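Local coordinates for holo-[acyl-carrier-protein] synthase (Neisseria meningitidis FAM18, PDB 5SUV) that belongs to the 4'-phosphopantetheinyl transferase superfamily and binds coenzyme A in an assembly of three protein chains, at residues Ile17-Asn20 with Lys21-Gln25; Pro34-Leu37 with Leu38-Pro41; Pro46-Tyr49 with Leu50-Phe54; Ser96-Leu99 with Glu100-Gly103. All coordinates share one frame; numbering follows the deposited sequence.

Contact 1: Ile17-Asn20 with Lys21-Gln25; sequences IRLN and KKFGQ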
loop_
_atom_site.group_PDB
_atom_site.type_symbol
_atom_site.label_atom_id
_atom_site.label_comp_id
_atom_site.label_asym_id
_atom_site.label_seq_id
_atom_site.Cartn_x
_atom_site.Cartn_y
_atom_site.Cartn_z
ATOM N N ILE A 17 7.486 20.911 -0.770
ATOM C CA ILE A 17 8.133 22.164 -1.148
ATOM C C ILE A 17 7.213 23.346 -0.857
ATOM O O ILE A 17 7.633 24.346 -0.263
ATOM C CB ILE A 17 8.562 22.120 -2.625
ATOM C CG1 ILE A 17 9.675 21.084 -2.813
ATOM C CG2 ILE A 17 9.049 23.506 -3.104
ATOM C CD1 ILE A 17 10.051 20.840 -4.299
ATOM N N ARG A 18 5.942 23.247 -1.249
ATOM C CA ARG A 18 5.005 24.326 -0.948
ATOM C C ARG A 18 4.929 24.575 0.550
ATOM O O ARG A 18 4.976 25.724 1.004
ATOM C CB ARG A 18 3.617 24.000 -1.491
ATOM C CG ARG A 18 3.531 23.972 -3.011
ATOM C CD ARG A 18 2.081 23.882 -3.506
ATOM N NE ARG A 18 1.171 23.314 -2.508
ATOM C CZ ARG A 18 0.398 24.024 -1.684
ATOM N NH1 ARG A 18 0.399 25.351 -1.723
ATOM N NH2 ARG A 18 -0.388 23.402 -0.811
ATOM N N LEU A 19 4.811 23.502 1.334
ATOM C CA LEU A 19 4.701 23.650 2.780
ATOM C C LEU A 19 5.958 24.275 3.374
ATOM O O LEU A 19 5.874 25.119 4.273
ATOM C CB LEU A 19 4.409 22.293 3.423
ATOM C CG LEU A 19 3.020 21.713 3.127
ATOM C CD1 LEU A 19 2.898 20.264 3.578
ATOM C CD2 LEU A 19 1.941 22.555 3.804
ATOM N N ASN A 20 7.136 23.870 2.896
ATOM C CA ASN A 20 8.360 24.535 3.331
ATOM C C ASN A 20 8.342 26.008 2.949
ATOM O O ASN A 20 8.759 26.870 3.732
ATOM C CB ASN A 20 9.580 23.853 2.716
ATOM C CG ASN A 20 9.927 22.559 3.399
ATOM O OD1 ASN A 20 9.574 22.341 4.558
ATOM N ND2 ASN A 20 10.622 21.683 2.680
ATOM N N LYS A 21 7.854 26.315 1.747
ATOM C CA LYS A 21 7.924 27.685 1.254
ATOM C C LYS A 21 7.023 28.610 2.058
ATOM O O LYS A 21 7.412 29.741 2.374
ATOM C CB LYS A 21 7.549 27.729 -0.227
ATOM C CG LYS A 21 7.740 29.102 -0.868
ATOM C CD LYS A 21 7.467 29.051 -2.368
ATOM C CE LYS A 21 7.610 30.410 -3.018
ATOM N NZ LYS A 21 7.309 30.324 -4.478
ATOM N N LYS A 22 5.817 28.156 2.401
ATOM C CA LYS A 22 4.893 29.019 3.130
ATOM C C LYS A 22 5.315 29.179 4.587
ATOM O O LYS A 22 5.314 30.291 5.123
ATOM C CB LYS A 22 3.471 28.466 3.050
ATOM C CG LYS A 22 2.477 29.314 3.825
ATOM C CD LYS A 22 1.029 28.902 3.598
ATOM C CE LYS A 22 0.089 29.840 4.357
ATOM N NZ LYS A 22 -1.354 29.504 4.204
ATOM N N PHE A 23 5.667 28.078 5.245
ATOM C CA PHE A 23 5.969 28.096 6.666
ATOM C C PHE A 23 7.463 28.119 6.966
ATOM O O PHE A 23 7.842 28.278 8.130
ATOM C CB PHE A 23 5.325 26.878 7.344
ATOM C CG PHE A 23 3.825 26.832 7.206
ATOM C CD1 PHE A 23 3.014 27.535 8.083
ATOM C CD2 PHE A 23 3.225 26.087 6.200
ATOM C CE1 PHE A 23 1.636 27.499 7.961
ATOM C CE2 PHE A 23 1.844 26.048 6.075
ATOM C CZ PHE A 23 1.051 26.754 6.956
ATOM N N GLY A 24 8.319 27.982 5.958
ATOM C CA GLY A 24 9.743 27.936 6.237
ATOM C C GLY A 24 10.086 26.738 7.099
ATOM O O GLY A 24 9.474 25.670 6.997
ATOM N N GLN A 25 11.069 26.920 7.985
ATOM C CA GLN A 25 11.526 25.814 8.817
ATOM C C GLN A 25 10.499 25.403 9.867
ATOM O O GLN A 25 10.668 24.351 10.491
ATOM C CB GLN A 25 12.853 26.182 9.489
ATOM C CG GLN A 25 13.578 25.001 10.130
ATOM C CD GLN A 25 13.192 24.790 11.582
ATOM O OE1 GLN A 25 13.179 25.734 12.376
ATOM N NE2 GLN A 25 12.869 23.548 11.938
#
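Leu19 and Phe23 both set CG beside the backbone N and anti to the carbonyl carbon, with chi1 of -69° and -60°. The two side chains, one turn apart, therefore lie side by side and point the same way. They touch lightly, Leu19 CD2 lying 4.2 Å from Phe23 CE2. The same torsion brings the Phe23 ring edge-on to a carbonyl one turn back, with Phe23 CD2 3.4 Å from Leu19 O. Leu19 O also accepts a bond from Phe23 N at 3.1 Å, fairly straight. One face of the ring carries Lys22 CG, offset toward the rim. Two more backbone bonds continue the helix: Lys21 N to Ile17 O at 2.8 Å and Lys22 N to Arg18 O at 2.9 Å. Both lysine chains are extended and lead away from the contact. Gly24 is the first residue to leave helical geometry, with positive phi, a backbone shape that favours glycine. Its N makes a weak, less certain bond to Asn20 O. This is the C-terminal end of helix 13-23, at the protein surface. Leu19 and Asn20 touch Phe27 of helix 25-31, while Ile17 and Asn20 pack against Val47 and Leu50, respectively, of helix 46-63.

Contact 2: Pro34-Leu37 with Leu38-Pro41; sequences PEEL and LEFP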
loop_
_atom_site.group_PDB
_atom_site.type_symbol
_atom_site.label_atom_id
_atom_site.label_comp_id
_atom_site.label_asym_id
_atom_site.label_seq_id
_atom_site.Cartn_x
_atom_site.Cartn_y
_atom_site.Cartn_z
ATOM N N PRO A 34 11.761 15.886 18.135
ATOM C CA PRO A 34 13.017 16.519 18.562
ATOM C C PRO A 34 14.254 15.757 18.120
ATOM O O PRO A 34 15.261 16.375 17.759
ATOM C CB PRO A 34 12.887 16.546 20.092
ATOM C CG PRO A 34 11.431 16.529 20.350
ATOM C CD PRO A 34 10.817 15.711 19.248
ATOM N N GLU A 35 14.196 14.423 18.105
ATOM C CA GLU A 35 15.343 13.626 17.685
ATOM C C GLU A 35 15.608 13.802 16.197
ATOM O O GLU A 35 16.741 14.076 15.779
ATOM C CB GLU A 35 15.102 12.147 18.001
ATOM C CG GLU A 35 14.920 11.827 19.479
ATOM C CD GLU A 35 13.512 12.088 19.993
ATOM O OE1 GLU A 35 12.607 12.380 19.184
ATOM O OE2 GLU A 35 13.310 12.005 21.224
ATOM N N GLU A 36 14.570 13.642 15.379
ATOM C CA GLU A 36 14.734 13.818 13.943
ATOM C C GLU A 36 15.158 15.238 13.613
ATOM O O GLU A 36 15.902 15.465 12.653
ATOM C CB GLU A 36 13.436 13.484 13.224
ATOM C CG GLU A 36 13.047 12.030 13.269
ATOM C CD GLU A 36 11.625 11.821 12.823
ATOM O OE1 GLU A 36 10.796 12.732 13.015
ATOM O OE2 GLU A 36 11.334 10.749 12.287
ATOM N N LEU A 37 14.665 16.213 14.382
ATOM C CA LEU A 37 14.928 17.613 14.075
ATOM C C LEU A 37 16.401 17.947 14.237
ATOM O O LEU A 37 16.908 18.858 13.573
ATOM C CB LEU A 37 14.066 18.511 14.971
ATOM C CG LEU A 37 14.049 20.007 14.657
ATOM C CD1 LEU A 37 13.550 20.262 13.237
ATOM C CD2 LEU A 37 13.183 20.746 15.666
ATOM N N LEU A 38 17.104 17.222 15.108
ATOM C CA LEU A 38 18.522 17.477 15.319
ATOM C C LEU A 38 19.373 16.936 14.180
ATOM O O LEU A 38 20.409 17.530 13.861
ATOM C CB LEU A 38 18.969 16.866 16.649
ATOM C CG LEU A 38 18.338 17.485 17.899
ATOM C CD1 LEU A 38 18.698 16.676 19.136
ATOM C CD2 LEU A 38 18.778 18.931 18.064
ATOM N N GLU A 39 18.957 15.829 13.559
ATOM C CA GLU A 39 19.695 15.233 12.453
ATOM C C GLU A 39 19.217 15.717 11.090
ATOM O O GLU A 39 19.856 15.403 10.079
ATOM C CB GLU A 39 19.593 13.703 12.502
ATOM C CG GLU A 39 18.190 13.164 12.255
ATOM C CD GLU A 39 18.146 11.650 12.144
ATOM O OE1 GLU A 39 19.219 11.014 12.218
ATOM O OE2 GLU A 39 17.035 11.097 11.978
ATOM N N PHE A 40 18.111 16.458 11.032
ATOM C CA PHE A 40 17.619 16.954 9.748
ATOM C C PHE A 40 18.659 17.780 9.002
ATOM O O PHE A 40 18.813 17.575 7.785
ATOM C CB PHE A 40 16.333 17.756 9.980
ATOM C CG PHE A 40 15.690 18.278 8.725
ATOM C CD1 PHE A 40 15.396 17.433 7.674
ATOM C CD2 PHE A 40 15.334 19.614 8.627
ATOM C CE1 PHE A 40 14.782 17.916 6.527
ATOM C CE2 PHE A 40 14.719 20.101 7.491
ATOM C CZ PHE A 40 14.439 19.248 6.438
ATOM N N PRO A 41 19.401 18.693 9.636
ATOM C CA PRO A 41 20.413 19.456 8.884
ATOM C C PRO A 41 21.420 18.585 8.148
ATOM O O PRO A 41 22.100 19.089 7.246
ATOM C CB PRO A 41 21.092 20.306 9.968
ATOM C CG PRO A 41 20.084 20.418 11.054
ATOM C CD PRO A 41 19.334 19.111 11.045
#
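Glu39 reaches back over the carbonyl of Glu36, placing Glu39 CG 3.3 Å from Glu36 O. Glu39 CG sits between its own N and carbonyl carbon (chi1 66°), and the chain is extended beyond it. The carboxylate thus runs past Glu36, with Glu39 OE2 4.1 Å from Glu36 CA, and is hydrogen-bonded to Tyr49 OH. Leu38 takes another torsion, with CG beside its own N, and this lays Leu38 CG 3.3 Å from Pro34 O. Phe40 turns CG anti to the backbone N (chi1 -178°). Only Phe40 CB stays near the turn, 3.5 Å from Glu36 O, while the ring leads away to meet Tyr49. Most of this stretch is the short helix 34-39; Phe40 and Pro41 belong to a 3-10 segment. The backbone bonds reflect the change. Leu38 N bonds to Glu35 O at 3.2 Å and more weakly to Pro34 O. Glu36 O receives two weak bonds, from Glu39 N and Phe40 N. Pro41 has no N-H to give, and Pro41 CD packs 3.5 Å from Leu37 O. The carboxylates of Glu36 and Glu39 stand 5.7 Å apart between their OE2 atoms. Glu36 is buried and forms a salt bridge with Lys57 of helix 46-63.

Contact 3: Pro46-Tyr49 with Leu50-Phe54; sequences PVNY and LAKRF. With COA (coenzyme A), chain F.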
loop_
_atom_site.group_PDB
_atom_site.type_symbol
_atom_site.label_atom_id
_atom_site.label_comp_id
_atom_site.label_asym_id
_atom_site.label_seq_id
_atom_site.Cartn_x
_atom_site.Cartn_y
_atom_site.Cartn_z
ATOM N N PRO A 46 16.748 16.848 1.938
ATOM C CA PRO A 46 15.810 17.316 2.977
ATOM C C PRO A 46 14.348 17.282 2.566
ATOM O O PRO A 46 13.480 17.064 3.421
ATOM C CB PRO A 46 16.284 18.752 3.258
ATOM C CG PRO A 46 17.109 19.139 2.070
ATOM C CD PRO A 46 17.744 17.872 1.589
ATOM N N VAL A 47 14.035 17.501 1.290
ATOM C CA VAL A 47 12.641 17.429 0.866
ATOM C C VAL A 47 12.155 15.981 0.899
ATOM O O VAL A 47 11.067 15.683 1.411
ATOM C CB VAL A 47 12.472 18.055 -0.529
ATOM C CG1 VAL A 47 11.027 17.979 -0.972
ATOM C CG2 VAL A 47 12.943 19.506 -0.524
ATOM N N ASN A 48 12.965 15.060 0.367
ATOM C CA ASN A 48 12.634 13.638 0.416
ATOM C C ASN A 48 12.592 13.138 1.856
ATOM O O ASN A 48 11.782 12.268 2.201
ATOM C CB ASN A 48 13.659 12.850 -0.407
ATOM C CG ASN A 48 13.363 11.359 -0.456
ATOM O OD1 ASN A 48 13.763 10.605 0.434
ATOM N ND2 ASN A 48 12.676 10.921 -1.516
ATOM N N TYR A 49 13.463 13.677 2.708
ATOM C CA TYR A 49 13.462 13.314 4.119
ATOM C C TYR A 49 12.146 13.705 4.781
ATOM O O TYR A 49 11.474 12.866 5.389
ATOM C CB TYR A 49 14.648 13.991 4.807
ATOM C CG TYR A 49 14.815 13.661 6.273
ATOM C CD1 TYR A 49 14.105 14.358 7.245
ATOM C CD2 TYR A 49 15.695 12.672 6.686
ATOM C CE1 TYR A 49 14.257 14.070 8.585
ATOM C CE2 TYR A 49 15.859 12.380 8.035
ATOM C CZ TYR A 49 15.135 13.079 8.979
ATOM O OH TYR A 49 15.285 12.794 10.323
ATOM N N LEU A 50 11.756 14.979 4.665
ATOM C CA LEU A 50 10.488 15.418 5.242
ATOM C C LEU A 50 9.313 14.656 4.650
ATOM O O LEU A 50 8.370 14.306 5.365
ATOM C CB LEU A 50 10.290 16.918 5.023
ATOM C CG LEU A 50 10.978 17.900 5.958
ATOM C CD1 LEU A 50 10.755 19.314 5.457
ATOM C CD2 LEU A 50 10.445 17.744 7.364
ATOM N N ALA A 51 9.338 14.406 3.335
ATOM C CA ALA A 51 8.219 13.724 2.696
ATOM C C ALA A 51 8.021 12.328 3.273
ATOM O O ALA A 51 6.894 11.922 3.564
ATOM C CB ALA A 51 8.447 13.652 1.183
ATOM N N LYS A 52 9.108 11.569 3.422
ATOM C CA LYS A 52 9.012 10.208 3.949
ATOM C C LYS A 52 8.510 10.210 5.387
ATOM O O LYS A 52 7.655 9.394 5.758
ATOM C CB LYS A 52 10.374 9.514 3.873
ATOM C CG LYS A 52 10.764 9.084 2.450
ATOM C CD LYS A 52 12.051 8.280 2.415
ATOM C CE LYS A 52 12.392 7.864 0.982
ATOM N NZ LYS A 52 13.720 7.207 0.880
ATOM N N ARG A 53 9.027 11.119 6.208
ATOM C CA ARG A 53 8.560 11.204 7.589
ATOM C C ARG A 53 7.089 11.590 7.640
ATOM O O ARG A 53 6.306 10.985 8.378
ATOM C CB ARG A 53 9.417 12.202 8.382
ATOM C CG ARG A 53 10.900 11.879 8.456
ATOM C CD ARG A 53 11.152 10.430 8.793
ATOM N NE ARG A 53 12.516 10.173 9.270
ATOM C CZ ARG A 53 13.584 10.051 8.490
ATOM N NH1 ARG A 53 13.482 10.180 7.174
ATOM N NH2 ARG A 53 14.764 9.799 9.025
ATOM N N PHE A 54 6.687 12.575 6.839
ATOM C CA PHE A 54 5.295 12.999 6.818
ATOM C C PHE A 54 4.385 11.845 6.413
ATOM O O PHE A 54 3.372 11.582 7.069
ATOM C CB PHE A 54 5.141 14.195 5.874
ATOM C CG PHE A 54 3.803 14.858 5.926
ATOM C CD1 PHE A 54 3.386 15.522 7.058
ATOM C CD2 PHE A 54 2.957 14.824 4.829
ATOM C CE1 PHE A 54 2.145 16.128 7.113
ATOM C CE2 PHE A 54 1.716 15.430 4.878
ATOM C CZ PHE A 54 1.317 16.099 6.018
HETATM N N1A COA F . 14.312 -3.683 4.116
HETATM C C2A COA F . 13.166 -3.002 3.985
HETATM N N3A COA F . 13.016 -1.796 3.508
HETATM C C4A COA F . 14.209 -1.159 3.101
HETATM C C5A COA F . 15.508 -1.741 3.196
HETATM C C6A COA F . 15.483 -3.027 3.718
HETATM N N6A COA F . 16.615 -3.674 3.847
HETATM N N7A COA F . 16.416 -0.981 2.757
HETATM C C8A COA F . 15.759 0.091 2.403
HETATM N N9A COA F . 14.426 0.031 2.583
HETATM C C1B COA F . 13.473 1.038 2.309
HETATM C C2B COA F . 13.844 2.400 3.089
HETATM O O2B COA F . 12.772 2.955 3.755
HETATM C C3B COA F . 14.204 3.260 1.880
HETATM O O3B COA F . 13.904 4.555 2.026
HETATM P P3B COA F . 14.627 5.316 3.470
HETATM O O7A COA F . 14.582 6.604 2.921
HETATM O O8A COA F . 13.646 5.002 4.524
HETATM O O9A COA F . 15.897 4.581 3.523
HETATM C C4B COA F . 13.255 2.607 0.850
HETATM O O4B COA F . 13.524 1.263 0.984
HETATM C C5B COA F . 13.534 3.053 -0.545
HETATM O O5B COA F . 12.473 2.525 -1.345
HETATM P P1A COA F . 12.815 2.447 -2.886
HETATM O O1A COA F . 13.175 3.777 -3.431
HETATM O O2A COA F . 11.852 1.508 -3.518
HETATM O O3A COA F . 14.287 1.749 -2.836
HETATM P P2A COA F . 14.967 1.526 -4.193
HETATM O O4A COA F . 14.081 1.002 -5.180
HETATM O O5A COA F . 15.960 2.600 -4.589
HETATM O O6A COA F . 15.921 0.246 -3.790
HETATM C CBP COA F . 15.894 -1.854 -2.756
HETATM C CCP COA F . 15.096 -0.792 -3.429
HETATM C CDP COA F . 16.087 -1.414 -1.395
HETATM C CEP COA F . 15.113 -3.139 -2.709
HETATM C CAP COA F . 17.268 -2.138 -3.439
HETATM O OAP COA F . 17.923 -3.187 -2.838
HETATM C C9P COA F . 17.174 -2.541 -4.925
HETATM O O9P COA F . 16.897 -3.699 -5.197
HETATM N N8P COA F . 17.475 -1.575 -5.932
HETATM C C7P COA F . 17.404 -1.888 -7.403
HETATM C C6P COA F . 17.758 -3.327 -7.720
HETATM C C5P COA F . 18.560 -3.413 -9.009
HETATM O O5P COA F . 19.515 -4.111 -9.089
HETATM N N4P COA F . 18.155 -2.685 -10.124
HETATM C C3P COA F . 18.936 -2.767 -11.358
HETATM C C2P COA F . 18.456 -3.870 -12.265
HETATM S S1P COA F . 19.590 -5.322 -12.247
#
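The Tyr49 ring carries the Arg53 guanidinium over one face. Arg53 CZ lies 3.7 Å from the centroid of the Tyr49 ring, 30° off the ring normal, a cation-pi contact. The two planes are 37° apart, so the groups are tilted rather than flatly stacked. The guanidinium in turn has Tyr49 CZ over one of its faces, offset toward the rim. Arg53 NH2 makes the nearest approach, 3.0 Å from Tyr49 CE2. Tyr49 sets CG anti to its N, while Arg53 folds at chi2 (-46°) and swings its head back across the ring. Tyr49 OH has its polar partner in Glu39. Arg53 has long, weak ion pairs with Glu36 and Glu39, which may help hold the guanidinium in place.

Both segments belong to helix 46-63, the long helix of this 4'-phosphopantetheinyl transferase fold. Regular backbone bonds run through it, such as Leu50 N to Pro46 O at 3.0 Å and Arg53 N to Tyr49 O at 3.1 Å. Leu50 and Ala51 are buried against helix 13-23, and Leu50 also against helix 25-31.

Lys52 is part of a coenzyme A pocket. Its extended chain passes Asn48 obliquely, with Lys52 CE 3.1 Å from Asn48 OD1. Lys52 NZ appears to donate to O3B of coenzyme A at 2.9 Å, but the place of NZ in the model, and so this bond, is doubtful. His81 and Ser112, with Lys62 and Ile68 of the second subunit, also bond this coenzyme A, which therefore lies between two chains.

Contact 4: Ser96-Leu99 with Glu100-Gly103; sequences SKWL and EEQG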
loop_
_atom_site.group_PDB
_atom_site.type_symbol
_atom_site.label_atom_id
_atom_site.label_comp_id
_atom_site.label_asym_id
_atom_site.label_seq_id
_atom_site.Cartn_x
_atom_site.Cartn_y
_atom_site.Cartn_z
ATOM N N SER A 96 4.457 5.468 23.426
ATOM C CA SER A 96 4.786 4.118 23.880
ATOM C C SER A 96 3.768 3.633 24.905
ATOM O O SER A 96 3.274 2.502 24.825
ATOM C CB SER A 96 6.203 4.084 24.484
ATOM O OG SER A 96 7.181 4.223 23.474
ATOM N N LYS A 97 3.433 4.487 25.869
ATOM C CA LYS A 97 2.474 4.118 26.905
ATOM C C LYS A 97 1.090 3.858 26.311
ATOM O O LYS A 97 0.442 2.861 26.639
ATOM C CB LYS A 97 2.416 5.215 27.968
ATOM C CG LYS A 97 1.454 4.896 29.107
ATOM C CD LYS A 97 1.299 6.059 30.065
ATOM C CE LYS A 97 0.398 5.694 31.237
ATOM N NZ LYS A 97 0.977 4.596 32.051
ATOM N N TRP A 98 0.632 4.733 25.410
ATOM C CA TRP A 98 -0.678 4.526 24.798
ATOM C C TRP A 98 -0.708 3.227 23.999
ATOM O O TRP A 98 -1.656 2.445 24.106
ATOM C CB TRP A 98 -1.042 5.712 23.900
ATOM C CG TRP A 98 -2.428 5.640 23.284
ATOM C CD1 TRP A 98 -3.605 5.971 23.881
ATOM C CD2 TRP A 98 -2.756 5.231 21.954
ATOM N NE1 TRP A 98 -4.654 5.788 23.010
ATOM C CE2 TRP A 98 -4.157 5.330 21.817
ATOM C CE3 TRP A 98 -2.005 4.777 20.872
ATOM C CZ2 TRP A 98 -4.819 4.996 20.625
ATOM C CZ3 TRP A 98 -2.661 4.444 19.704
ATOM C CH2 TRP A 98 -4.048 4.559 19.591
ATOM N N LEU A 99 0.331 2.962 23.205
ATOM C CA LEU A 99 0.357 1.728 22.431
ATOM C C LEU A 99 0.233 0.521 23.352
ATOM O O LEU A 99 -0.518 -0.418 23.056
ATOM C CB LEU A 99 1.640 1.652 21.601
ATOM C CG LEU A 99 1.744 2.690 20.471
ATOM C CD1 LEU A 99 3.156 2.709 19.882
ATOM C CD2 LEU A 99 0.732 2.420 19.380
ATOM N N GLU A 100 0.934 0.553 24.484
ATOM C CA GLU A 100 0.875 -0.546 25.446
ATOM C C GLU A 100 -0.524 -0.686 26.031
ATOM O O GLU A 100 -1.040 -1.804 26.150
ATOM C CB GLU A 100 1.907 -0.325 26.559
ATOM C CG GLU A 100 2.129 -1.550 27.433
ATOM C CD GLU A 100 3.276 -1.385 28.414
ATOM O OE1 GLU A 100 3.592 -0.234 28.788
ATOM O OE2 GLU A 100 3.864 -2.414 28.810
ATOM N N GLU A 101 -1.150 0.436 26.409
ATOM C CA GLU A 101 -2.528 0.397 26.901
ATOM C C GLU A 101 -3.469 -0.206 25.873
ATOM O O GLU A 101 -4.410 -0.928 26.224
ATOM C CB GLU A 101 -3.011 1.803 27.257
ATOM C CG GLU A 101 -2.358 2.417 28.485
ATOM C CD GLU A 101 -2.773 3.870 28.713
ATOM O OE1 GLU A 101 -3.298 4.511 27.774
ATOM O OE2 GLU A 101 -2.564 4.379 29.837
ATOM N N GLN A 102 -3.251 0.105 24.600
ATOM C CA GLN A 102 -4.127 -0.392 23.550
ATOM C C GLN A 102 -3.851 -1.838 23.175
ATOM O O GLN A 102 -4.618 -2.406 22.382
ATOM C CB GLN A 102 -3.994 0.492 22.296
ATOM C CG GLN A 102 -4.405 1.944 22.515
ATOM C CD GLN A 102 -5.822 2.039 23.016
ATOM O OE1 GLN A 102 -6.063 2.312 24.190
ATOM N NE2 GLN A 102 -6.776 1.790 22.124
ATOM N N GLY A 103 -2.766 -2.418 23.654
ATOM C CA GLY A 103 -2.384 -3.765 23.290
ATOM C C GLY A 103 -1.681 -3.877 21.958
ATOM O O GLY A 103 -1.533 -4.987 21.448
#
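Gln102 lies over one face of the Trp98 indole in a CH-pi contact. Gln102 CG sits 3.6 Å from the centroid of the Trp98 six-membered ring, only 16° off the normal. The amide is stacked nearly parallel to the indole, the planes 9° apart, with Gln102 CD 3.9 Å from Trp98 CE2. Trp98 reaches this position with CG anti to its N (chi1 -176°), and Gln102 by bending at chi2. The hydrogen bond from Gln102 NE2 to Tyr4 OH ties down the far end of the amide.

Backbone bonds form the last turn of helix 93-102. Glu101 N bonds to Lys97 O and Gln102 N to Trp98 O, both at 2.9 Å. Glu100 N bonds to Ser96 O at 3.1 Å. Gly103 then leaves the helix with positive phi and closes it with a Schellman motif, in which Gly103 N donates to Glu100 O at 3.1 Å.

Charged groups meet more loosely. Lys97 NZ is 4.2 Å from Glu101 OE2, beyond a salt bridge, and the nearer approach is Lys97 CE to the same oxygen at 3.5 Å. The other Glu101 oxygen, OE1, comes to Trp98, with the carboxylate and indole planes steeply inclined. Trp98 also packs on Val64, Thr66 and Val72, while buried Leu99 touches Tyr91 of strand 87-91 and Ile104.

Overall arrangement
The four contacts follow one another along the chain without overlap. Contacts 1, 2 and 3 are neighbours, on helices 13-23, 34-39 and 46-63. The centres of contacts 1 and 2 lie about 12 Å from that of contact 3 and about 17 Å from each other. Contact 3 touches both, so helix 46-63 packs against the other two helices. Contact 1 reaches contact 2 through Gln25 and Leu37. Contact 4, on helix 93-102, stands apart, across the chain's centre from contacts 1 and 3, with centres about 33 and 27 Å away. Thus three contacts share one helical cluster, which includes Lys52 of a coenzyme A pocket, while the fourth ends a separate helix.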